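Side-chain contacts in PbSGBP-B lipoprotein (Prevotella bryantii B14, PDB 6D2Y), which probably binds polysaccharide as a surface lipoprotein of a polysaccharide utilization locus, and carries a bound magnesium ion: residues 113-116 against 117-121; 149-153 against 154-158; 166-169 against 170-174. One frame throughout, in Å; residues are numbered along the deposited sequence.

Contact 1 (113-116 against 117-121)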
ATOM      1  N   TYR A 113      29.295  24.525   4.993  1.00 46.02           N
ATOM      2  CA  TYR A 113      30.229  25.522   4.491  1.00 41.58           C
ATOM      3  C   TYR A 113      30.051  26.821   5.264  1.00 38.07           C
ATOM      4  O   TYR A 113      28.950  27.377   5.310  1.00 45.44           O
ATOM      5  CB  TYR A 113      30.029  25.749   2.994  1.00 38.80           C
ATOM      6  CG  TYR A 113      30.143  24.486   2.173  1.00 37.74           C
ATOM      7  CD1 TYR A 113      31.368  24.054   1.682  1.00 40.73           C
ATOM      8  CD2 TYR A 113      29.021  23.718   1.894  1.00 40.98           C
ATOM      9  CE1 TYR A 113      31.473  22.895   0.932  1.00 39.78           C
ATOM     10  CE2 TYR A 113      29.116  22.559   1.149  1.00 39.19           C
ATOM     11  CZ  TYR A 113      30.344  22.153   0.669  1.00 42.51           C
ATOM     12  OH  TYR A 113      30.447  21.000  -0.076  1.00 47.24           O
HETATM   13  N   MSE A 114      31.129  27.300   5.870  1.00 39.31           N
HETATM   14  CA  MSE A 114      31.103  28.597   6.526  1.00 47.29           C
HETATM   15  C   MSE A 114      31.729  29.636   5.616  1.00 44.69           C
HETATM   16  O   MSE A 114      32.851  29.447   5.136  1.00 41.86           O
HETATM   17  CB  MSE A 114      31.839  28.541   7.856  1.00 53.25           C
HETATM   18  CG  MSE A 114      31.602  27.260   8.614  1.00 61.78           C
HETATM   19 SE   MSE A 114      32.851  27.064  10.081  0.62 65.32          SE
HETATM   20  CE  MSE A 114      31.626  27.555  11.457  1.00 66.39           C
ATOM     21  N   ILE A 115      31.005  30.728   5.368  1.00 46.95           N
ATOM     22  CA  ILE A 115      31.453  31.779   4.460  1.00 50.38           C
ATOM     23  C   ILE A 115      31.733  33.043   5.262  1.00 60.45           C
ATOM     24  O   ILE A 115      30.865  33.537   5.994  1.00 62.78           O
ATOM     25  CB  ILE A 115      30.443  32.070   3.337  1.00 53.25           C
ATOM     26  CG1 ILE A 115      30.110  30.820   2.515  1.00 56.77           C
ATOM     27  CG2 ILE A 115      31.005  33.132   2.416  1.00 53.66           C
ATOM     28  CD1 ILE A 115      28.882  30.988   1.645  1.00 64.82           C
ATOM     29  N   THR A 116      32.938  33.574   5.100  1.00 63.28           N
ATOM     30  CA  THR A 116      33.342  34.796   5.769  1.00 60.50           C
ATOM     31  C   THR A 116      32.877  36.014   4.974  1.00 58.08           C
ATOM     32  O   THR A 116      32.234  35.906   3.924  1.00 51.67           O
ATOM     33  CB  THR A 116      34.853  34.804   5.955  1.00 64.07           C
ATOM     34  OG1 THR A 116      35.485  34.805   4.669  1.00 61.07           O
ATOM     35  CG2 THR A 116      35.280  33.558   6.712  1.00 61.65           C
ATOM     36  N   ALA A 117      33.211  37.198   5.491  1.00 66.83           N
ATOM     37  CA  ALA A 117      32.841  38.437   4.815  1.00 69.34           C
ATOM     38  C   ALA A 117      33.520  38.560   3.458  1.00 66.44           C
ATOM     39  O   ALA A 117      32.940  39.122   2.521  1.00 65.87           O
ATOM     40  CB  ALA A 117      33.189  39.633   5.700  1.00 67.09           C
ATOM     41  N   SER A 118      34.736  38.034   3.328  1.00 62.76           N
ATOM     42  CA  SER A 118      35.468  38.062   2.067  1.00 60.82           C
ATOM     43  C   SER A 118      35.054  36.946   1.116  1.00 56.72           C
ATOM     44  O   SER A 118      35.764  36.695   0.136  1.00 55.08           O
ATOM     45  CB  SER A 118      36.975  37.992   2.334  1.00 64.51           C
ATOM     46  OG  SER A 118      37.270  37.114   3.406  1.00 70.42           O
ATOM     47  N   ASN A 119      33.931  36.281   1.386  1.00 60.04           N
ATOM     48  CA  ASN A 119      33.400  35.193   0.566  1.00 61.28           C
ATOM     49  C   ASN A 119      34.346  33.995   0.494  1.00 51.44           C
ATOM     50  O   ASN A 119      34.282  33.207  -0.454  1.00 51.24           O
ATOM     51  CB  ASN A 119      33.049  35.677  -0.847  1.00 73.70           C
ATOM     52  CG  ASN A 119      31.734  35.109  -1.346  1.00 84.49           C
ATOM     53  OD1 ASN A 119      30.667  35.422  -0.814  1.00 85.54           O
ATOM     54  ND2 ASN A 119      31.803  34.269  -2.373  1.00 89.11           N
ATOM     55  N   ASP A 120      35.225  33.841   1.481  1.00 47.69           N
ATOM     56  CA  ASP A 120      36.017  32.624   1.593  1.00 46.25           C
ATOM     57  C   ASP A 120      35.151  31.487   2.128  1.00 49.33           C
ATOM     58  O   ASP A 120      34.210  31.703   2.896  1.00 47.52           O
ATOM     59  CB  ASP A 120      37.220  32.846   2.511  1.00 41.72           C
ATOM     60  CG  ASP A 120      38.243  33.806   1.919  1.00 53.86           C
ATOM     61  OD1 ASP A 120      38.492  33.737   0.698  1.00 55.08           O
ATOM     62  OD2 ASP A 120      38.804  34.625   2.680  1.00 51.52           O
ATOM     63  N   THR A 121      35.477  30.264   1.715  1.00 50.39           N
ATOM     64  CA  THR A 121      34.707  29.076   2.075  1.00 47.62           C
ATOM     65  C   THR A 121      35.539  28.189   2.992  1.00 47.86           C
ATOM     66  O   THR A 121      36.660  27.807   2.644  1.00 39.03           O
ATOM     67  CB  THR A 121      34.278  28.298   0.830  1.00 43.83           C
ATOM     68  OG1 THR A 121      33.430  29.118   0.017  1.00 46.43           O
ATOM     69  CG2 THR A 121      33.519  27.040   1.225  1.00 41.62           C
TER
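Thr116 and Asp120 face each other across the tight end of a beta hairpin, where strand 111-116 turns back into strand 121-129 through a type I turn from Thr116 to Asn119 followed by a G1-type beta bulge. The close-packed part is gathered round Thr116. Two backbone bonds close the turn, Thr116 N to Asp120 O at 3.2 Å and Asn119 N to Thr116 O at 3.1 Å. With chi1 at 63°, OG1 stands between the backbone N and carbonyl carbon and is turned over the loop, where it shares a hydrogen bond with Ser118 OG and takes a weak one from Asp120 N at 3.3 Å. A short beta-branched hydroxyl suits this place, since it reaches Ser118 in the turn and Asp120 just after it. Asn119 takes the left-handed position of the bulge (phi 62°), usually held by glycine or asparagine. On the strand, Ile115 and Thr121 form an antiparallel non-hydrogen-bonded pair, and Ile115 lays CG2 against Asn119 CA at 3.7 Å while its side chain also packs on Leu78 of strand 74-79. Met114, a selenomethionine, leads its end away from 117-121, onto Ile74.

The outer side is looser and more polar. Ala117, Ser118, Asn119 and Asp120 are exposed, and small or polar side chains tolerate that setting. At the far end from the turn, Tyr113 has its hydroxyl hydrogen-bonded to Thr109, while its ring meets Thr121 obliquely through a single methyl, CD1 to Thr121 CG2 at 3.7 Å.

Contact 2 (149-153 against 154-158)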
ATOM      1  N   VAL A 149       7.010  -0.575 -14.937  1.00 56.86           N
ATOM      2  CA  VAL A 149       6.649  -0.741 -13.537  1.00 55.53           C
ATOM      3  C   VAL A 149       7.000   0.536 -12.790  1.00 55.18           C
ATOM      4  O   VAL A 149       8.064   1.122 -13.010  1.00 57.62           O
ATOM      5  CB  VAL A 149       7.367  -1.953 -12.907  1.00 54.45           C
ATOM      6  CG1 VAL A 149       6.818  -2.234 -11.518  1.00 58.49           C
ATOM      7  CG2 VAL A 149       7.231  -3.175 -13.800  1.00 48.71           C
ATOM      8  N   THR A 150       6.101   0.965 -11.908  1.00 52.69           N
ATOM      9  CA  THR A 150       6.323   2.125 -11.056  1.00 57.63           C
ATOM     10  C   THR A 150       6.166   1.718  -9.598  1.00 54.10           C
ATOM     11  O   THR A 150       5.207   1.025  -9.243  1.00 63.23           O
ATOM     12  CB  THR A 150       5.354   3.263 -11.393  1.00 60.58           C
ATOM     13  OG1 THR A 150       4.009   2.837 -11.144  1.00 67.98           O
ATOM     14  CG2 THR A 150       5.493   3.674 -12.851  1.00 54.67           C
ATOM     15  N   ILE A 151       7.110   2.143  -8.763  1.00 48.69           N
ATOM     16  CA  ILE A 151       7.069   1.901  -7.325  1.00 51.14           C
ATOM     17  C   ILE A 151       6.821   3.239  -6.643  1.00 58.95           C
ATOM     18  O   ILE A 151       7.597   4.187  -6.818  1.00 63.20           O
ATOM     19  CB  ILE A 151       8.366   1.249  -6.821  1.00 50.82           C
ATOM     20  CG1 ILE A 151       8.343  -0.253  -7.091  1.00 52.69           C
ATOM     21  CG2 ILE A 151       8.548   1.497  -5.331  1.00 49.17           C
ATOM     22  CD1 ILE A 151       9.696  -0.911  -6.973  1.00 51.52           C
ATOM     23  N   THR A 152       5.737   3.322  -5.877  1.00 54.83           N
ATOM     24  CA  THR A 152       5.326   4.562  -5.235  1.00 51.60           C
ATOM     25  C   THR A 152       5.731   4.559  -3.768  1.00 54.72           C
ATOM     26  O   THR A 152       5.639   3.535  -3.086  1.00 57.39           O
ATOM     27  CB  THR A 152       3.814   4.765  -5.356  1.00 56.26           C
ATOM     28  OG1 THR A 152       3.402   4.525  -6.709  1.00 59.57           O
ATOM     29  CG2 THR A 152       3.428   6.183  -4.959  1.00 55.61           C
ATOM     30  N   GLY A 153       6.184   5.714  -3.291  1.00 56.18           N
ATOM     31  CA  GLY A 153       6.573   5.861  -1.904  1.00 56.34           C
ATOM     32  C   GLY A 153       7.014   7.270  -1.571  1.00 55.56           C
ATOM     33  O   GLY A 153       6.322   8.238  -1.904  1.00 56.70           O
ATOM     34  N   ASP A 154       8.165   7.399  -0.915  1.00 50.08           N
ATOM     35  CA  ASP A 154       8.683   8.707  -0.545  1.00 53.43           C
ATOM     36  C   ASP A 154      10.175   8.589  -0.274  1.00 53.64           C
ATOM     37  O   ASP A 154      10.692   7.504   0.010  1.00 49.59           O
ATOM     38  CB  ASP A 154       7.956   9.275   0.679  1.00 56.94           C
ATOM     39  CG  ASP A 154       8.018  10.789   0.742  1.00 63.73           C
ATOM     40  OD1 ASP A 154       8.894  11.375   0.072  1.00 66.42           O
ATOM     41  OD2 ASP A 154       7.195  11.392   1.460  1.00 68.33           O
ATOM     42  N   TYR A 155      10.858   9.732  -0.373  1.00 49.21           N
ATOM     43  CA  TYR A 155      12.289   9.837  -0.085  1.00 45.46           C
ATOM     44  C   TYR A 155      13.115   8.912  -0.979  1.00 47.26           C
ATOM     45  O   TYR A 155      14.060   8.261  -0.527  1.00 48.16           O
ATOM     46  CB  TYR A 155      12.575   9.578   1.396  1.00 53.07           C
ATOM     47  CG  TYR A 155      11.844  10.534   2.313  1.00 56.77           C
ATOM     48  CD1 TYR A 155      10.796  10.097   3.116  1.00 58.98           C
ATOM     49  CD2 TYR A 155      12.194  11.877   2.368  1.00 61.08           C
ATOM     50  CE1 TYR A 155      10.123  10.972   3.949  1.00 59.41           C
ATOM     51  CE2 TYR A 155      11.526  12.757   3.197  1.00 65.49           C
ATOM     52  CZ  TYR A 155      10.492  12.300   3.985  1.00 63.81           C
ATOM     53  OH  TYR A 155       9.828  13.177   4.811  1.00 68.09           O
ATOM     54  N   PHE A 156      12.752   8.853  -2.260  1.00 45.29           N
ATOM     55  CA  PHE A 156      13.564   8.185  -3.277  1.00 49.99           C
ATOM     56  C   PHE A 156      14.517   9.230  -3.842  1.00 53.39           C
ATOM     57  O   PHE A 156      14.211   9.926  -4.811  1.00 57.32           O
ATOM     58  CB  PHE A 156      12.693   7.577  -4.368  1.00 52.99           C
ATOM     59  CG  PHE A 156      11.749   6.517  -3.877  1.00 54.94           C
ATOM     60  CD1 PHE A 156      12.117   5.657  -2.857  1.00 53.09           C
ATOM     61  CD2 PHE A 156      10.492   6.381  -4.445  1.00 53.24           C
ATOM     62  CE1 PHE A 156      11.246   4.680  -2.409  1.00 55.50           C
ATOM     63  CE2 PHE A 156       9.617   5.409  -4.002  1.00 55.24           C
ATOM     64  CZ  PHE A 156       9.994   4.557  -2.981  1.00 52.44           C
ATOM     65  N   LEU A 157      15.686   9.352  -3.223  1.00 57.18           N
ATOM     66  CA  LEU A 157      16.660  10.374  -3.583  1.00 59.82           C
ATOM     67  C   LEU A 157      17.907   9.708  -4.151  1.00 59.90           C
ATOM     68  O   LEU A 157      18.537   8.881  -3.482  1.00 52.89           O
ATOM     69  CB  LEU A 157      16.999  11.247  -2.375  1.00 56.91           C
ATOM     70  CG  LEU A 157      15.787  11.577  -1.501  1.00 58.92           C
ATOM     71  CD1 LEU A 157      16.216  12.096  -0.140  1.00 52.52           C
ATOM     72  CD2 LEU A 157      14.878  12.576  -2.205  1.00 64.35           C
ATOM     73  N   ASP A 158      18.258  10.080  -5.381  1.00 56.44           N
ATOM     74  CA  ASP A 158      19.362   9.488  -6.124  1.00 55.42           C
ATOM     75  C   ASP A 158      20.447  10.536  -6.334  1.00 54.96           C
ATOM     76  O   ASP A 158      20.160  11.649  -6.787  1.00 58.53           O
ATOM     77  CB  ASP A 158      18.866   8.948  -7.469  1.00 57.01           C
ATOM     78  CG  ASP A 158      19.965   8.295  -8.284  1.00 59.63           C
ATOM     79  OD1 ASP A 158      20.571   7.319  -7.797  1.00 57.07           O
ATOM     80  OD2 ASP A 158      20.210   8.750  -9.421  1.00 63.68           O
TER
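The chain leaves strand 148-154 through Gly153 and Asp154 and kinks at Tyr155 (phi 59°), which brings Phe156 back toward Gly153. Glycine suits its position twice over: its phi of -178° with psi of -131° lies in a region that favours glycine, and a beta carbon there would run into the phenylalanine ring. CE2 of that ring lies 3.5 Å from Gly153 N, and CZ is 3.8 Å from Gly153 CA. Phe156 and Ile151 cross at about a right angle, with Phe156 CZ 4.1 Å from Ile151 CG2, an apolar contact between two buried residues. One ring face also receives Asp154 O, offset toward the rim.

Asp154 bends its carboxylate round to the next residue: OD1 accepts Tyr155 N at 2.6 Å, on the anti side and somewhat out of the carboxylate plane. The same oxygen stands over the centre of one face of the Tyr155 ring and forms a salt bridge with Lys184, whose charge also makes a cation-pi contact with Tyr155. Phe156 packs on Ile187 of strand 186-190, while strand 134-138 flanks the other edge of strand 148-154, placing the kink at the end of an inner strand of the four-stranded antiparallel sheet in the immunoglobulin-like IPT/TIG domain.

Contact 3 (166-169 against 170-174)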
ATOM      1  N   ILE A 166      17.816  -0.901  -6.350  1.00 64.19           N
ATOM      2  CA  ILE A 166      16.758  -1.850  -6.030  1.00 58.79           C
ATOM      3  C   ILE A 166      17.397  -3.230  -6.024  1.00 62.14           C
ATOM      4  O   ILE A 166      17.893  -3.699  -7.055  1.00 64.16           O
ATOM      5  CB  ILE A 166      15.599  -1.777  -7.032  1.00 56.10           C
ATOM      6  CG1 ILE A 166      14.970  -0.380  -7.021  1.00 53.12           C
ATOM      7  CG2 ILE A 166      14.565  -2.848  -6.726  1.00 53.48           C
ATOM      8  CD1 ILE A 166      13.552  -0.341  -7.562  1.00 52.13           C
ATOM      9  N   LYS A 167      17.410  -3.874  -4.862  1.00 63.57           N
ATOM     10  CA  LYS A 167      17.999  -5.197  -4.702  1.00 65.23           C
ATOM     11  C   LYS A 167      16.892  -6.196  -4.391  1.00 68.22           C
ATOM     12  O   LYS A 167      16.143  -6.018  -3.426  1.00 68.43           O
ATOM     13  CB  LYS A 167      19.054  -5.202  -3.597  1.00 72.24           C
ATOM     14  CG  LYS A 167      20.295  -4.374  -3.906  1.00 74.75           C
ATOM     15  CD  LYS A 167      21.561  -5.109  -3.486  1.00 80.77           C
ATOM     16  CE  LYS A 167      22.727  -4.149  -3.289  1.00 84.77           C
ATOM     17  NZ  LYS A 167      23.318  -3.710  -4.586  1.00 85.42           N
ATOM     18  N   VAL A 168      16.795  -7.240  -5.208  1.00 68.29           N
ATOM     19  CA  VAL A 168      15.818  -8.303  -5.021  1.00 63.27           C
ATOM     20  C   VAL A 168      16.556  -9.524  -4.498  1.00 66.85           C
ATOM     21  O   VAL A 168      17.417 -10.084  -5.189  1.00 66.78           O
ATOM     22  CB  VAL A 168      15.067  -8.622  -6.322  1.00 60.01           C
ATOM     23  CG1 VAL A 168      14.090  -9.768  -6.099  1.00 53.29           C
ATOM     24  CG2 VAL A 168      14.344  -7.386  -6.820  1.00 58.45           C
ATOM     25  N   GLY A 169      16.224  -9.932  -3.277  1.00 69.79           N
ATOM     26  CA  GLY A 169      16.890 -11.056  -2.656  1.00 71.21           C
ATOM     27  C   GLY A 169      18.278 -10.713  -2.161  1.00 77.68           C
ATOM     28  O   GLY A 169      18.496  -9.648  -1.576  1.00 79.97           O
ATOM     29  N   LYS A 170      19.231 -11.608  -2.403  1.00 78.38           N
ATOM     30  CA  LYS A 170      20.579 -11.480  -1.871  1.00 80.34           C
ATOM     31  C   LYS A 170      21.670 -11.415  -2.933  1.00 79.73           C
ATOM     32  O   LYS A 170      22.769 -10.942  -2.628  1.00 80.31           O
ATOM     33  CB  LYS A 170      20.892 -12.641  -0.901  1.00 82.52           C
ATOM     34  CG  LYS A 170      20.929 -14.073  -1.504  1.00 86.67           C
ATOM     35  CD  LYS A 170      19.593 -14.518  -2.102  1.00 86.94           C
ATOM     36  CE  LYS A 170      19.652 -15.922  -2.664  1.00 85.58           C
ATOM     37  NZ  LYS A 170      18.442 -16.177  -3.504  1.00 81.77           N
ATOM     38  N   ASP A 171      21.404 -11.863  -4.162  1.00 81.76           N
ATOM     39  CA  ASP A 171      22.406 -11.864  -5.218  1.00 88.17           C
ATOM     40  C   ASP A 171      22.022 -11.024  -6.428  1.00 88.08           C
ATOM     41  O   ASP A 171      22.822 -10.921  -7.366  1.00 93.85           O
ATOM     42  CB  ASP A 171      22.697 -13.297  -5.684  1.00 94.25           C
ATOM     43  CG  ASP A 171      22.817 -14.274  -4.534  1.00100.02           C
ATOM     44  OD1 ASP A 171      22.061 -15.268  -4.513  1.00100.71           O
ATOM     45  OD2 ASP A 171      23.671 -14.049  -3.652  1.00102.42           O
ATOM     46  N   TYR A 172      20.836 -10.428  -6.445  1.00 78.12           N
ATOM     47  CA  TYR A 172      20.355  -9.693  -7.604  1.00 70.44           C
ATOM     48  C   TYR A 172      20.260  -8.205  -7.304  1.00 70.57           C
ATOM     49  O   TYR A 172      19.757  -7.802  -6.251  1.00 67.73           O
ATOM     50  CB  TYR A 172      18.989 -10.211  -8.059  1.00 64.72           C
ATOM     51  CG  TYR A 172      18.445  -9.486  -9.267  1.00 65.50           C
ATOM     52  CD1 TYR A 172      18.883  -9.801 -10.547  1.00 73.62           C
ATOM     53  CD2 TYR A 172      17.497  -8.479  -9.129  1.00 61.65           C
ATOM     54  CE1 TYR A 172      18.390  -9.138 -11.655  1.00 77.54           C
ATOM     55  CE2 TYR A 172      16.998  -7.811 -10.232  1.00 66.95           C
ATOM     56  CZ  TYR A 172      17.449  -8.144 -11.491  1.00 72.30           C
ATOM     57  OH  TYR A 172      16.957  -7.483 -12.592  1.00 72.07           O
ATOM     58  N   THR A 173      20.738  -7.394  -8.246  1.00 66.81           N
ATOM     59  CA  THR A 173      20.593  -5.948  -8.199  1.00 61.12           C
ATOM     60  C   THR A 173      19.982  -5.483  -9.511  1.00 59.59           C
ATOM     61  O   THR A 173      20.443  -5.880 -10.586  1.00 65.52           O
ATOM     62  CB  THR A 173      21.937  -5.250  -7.965  1.00 65.47           C
ATOM     63  OG1 THR A 173      22.501  -5.697  -6.725  1.00 74.22           O
ATOM     64  CG2 THR A 173      21.750  -3.739  -7.911  1.00 60.60           C
ATOM     65  N   LEU A 174      18.947  -4.659  -9.423  1.00 57.26           N
ATOM     66  CA  LEU A 174      18.279  -4.157 -10.614  1.00 59.34           C
ATOM     67  C   LEU A 174      19.249  -3.308 -11.428  1.00 61.56           C
ATOM     68  O   LEU A 174      19.810  -2.339 -10.893  1.00 63.26           O
ATOM     69  CB  LEU A 174      17.049  -3.337 -10.233  1.00 57.48           C
ATOM     70  CG  LEU A 174      16.217  -2.767 -11.386  1.00 62.52           C
ATOM     71  CD1 LEU A 174      15.570  -3.884 -12.190  1.00 61.51           C
ATOM     72  CD2 LEU A 174      15.165  -1.802 -10.865  1.00 58.64           C
TER
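Three pairs of side chains lie side by side across this hairpin, each pair pointing the same way: Ile166 with Leu174, Lys167 with Thr173, and Val168 with Tyr172. The middle pair projects from one side of the two chains and the outer pairs from the other, the alternation expected of extended strands.

In the apolar pair Ile166 and Leu174, the beta carbons stand 3.8 Å apart, and Leu174 CD2 lies along Ile166 from CB to CD1, 4.0 Å from the latter. Branched hydrocarbon suits this buried place: Ile166 also packs on Ile201, and Leu174 on Pro192. The backbone bond here is nearly straight, Leu174 N to Ile166 O at 2.8 Å and 171° at the hydrogen.

Val168 presents CB obliquely to the Tyr172 ring, 3.7 Å from CD2. Tyr172 CG is anti to the backbone N (chi1 -180°), and its broad aromatic ring suits a partly exposed edge, lying along the valine and packing on Pro192 and Pro196.

On the more polar side, Lys167 bends at chi2 and chi4, turning NZ across to Thr173 OG1 at 3.0 Å, with CD already 3.4 Å from that oxygen. A long, flexible lysine can do this while NZ also forms a salt bridge with Glu165.

The reversal uses Gly169, whose positive phi favours glycine, followed by exposed Lys170, which forms a salt bridge with Glu199. Near it the bond from Val168 N to Tyr172 O is weak, whereas the Ile166-Leu174 end is well bonded: an edge hairpin, with 172-173 outermost in its sheet, in the immunoglobulin-like E-set fold of an IPT/TIG domain.

Overall arrangement
The three contacts follow one another along the chain, each completed before the next begins. Contact 1 stands apart, at the turn between strands 111-116 and 121-129 of a mixed sheet, with its centre about 36 Å from that of contact 2 and 44 Å from that of contact 3. Contacts 2 and 3 both fall within the IPT/TIG range, their centres about 16 Å apart, in two different antiparallel sheets. They touch where Ile151 CD1 meets Ile166 CD1 at 3.9 Å, so that strands 148-154 and 165-168 pack the two sheets of one domain together. All three lie away from the magnesium site and belong to the beta-sheet framework.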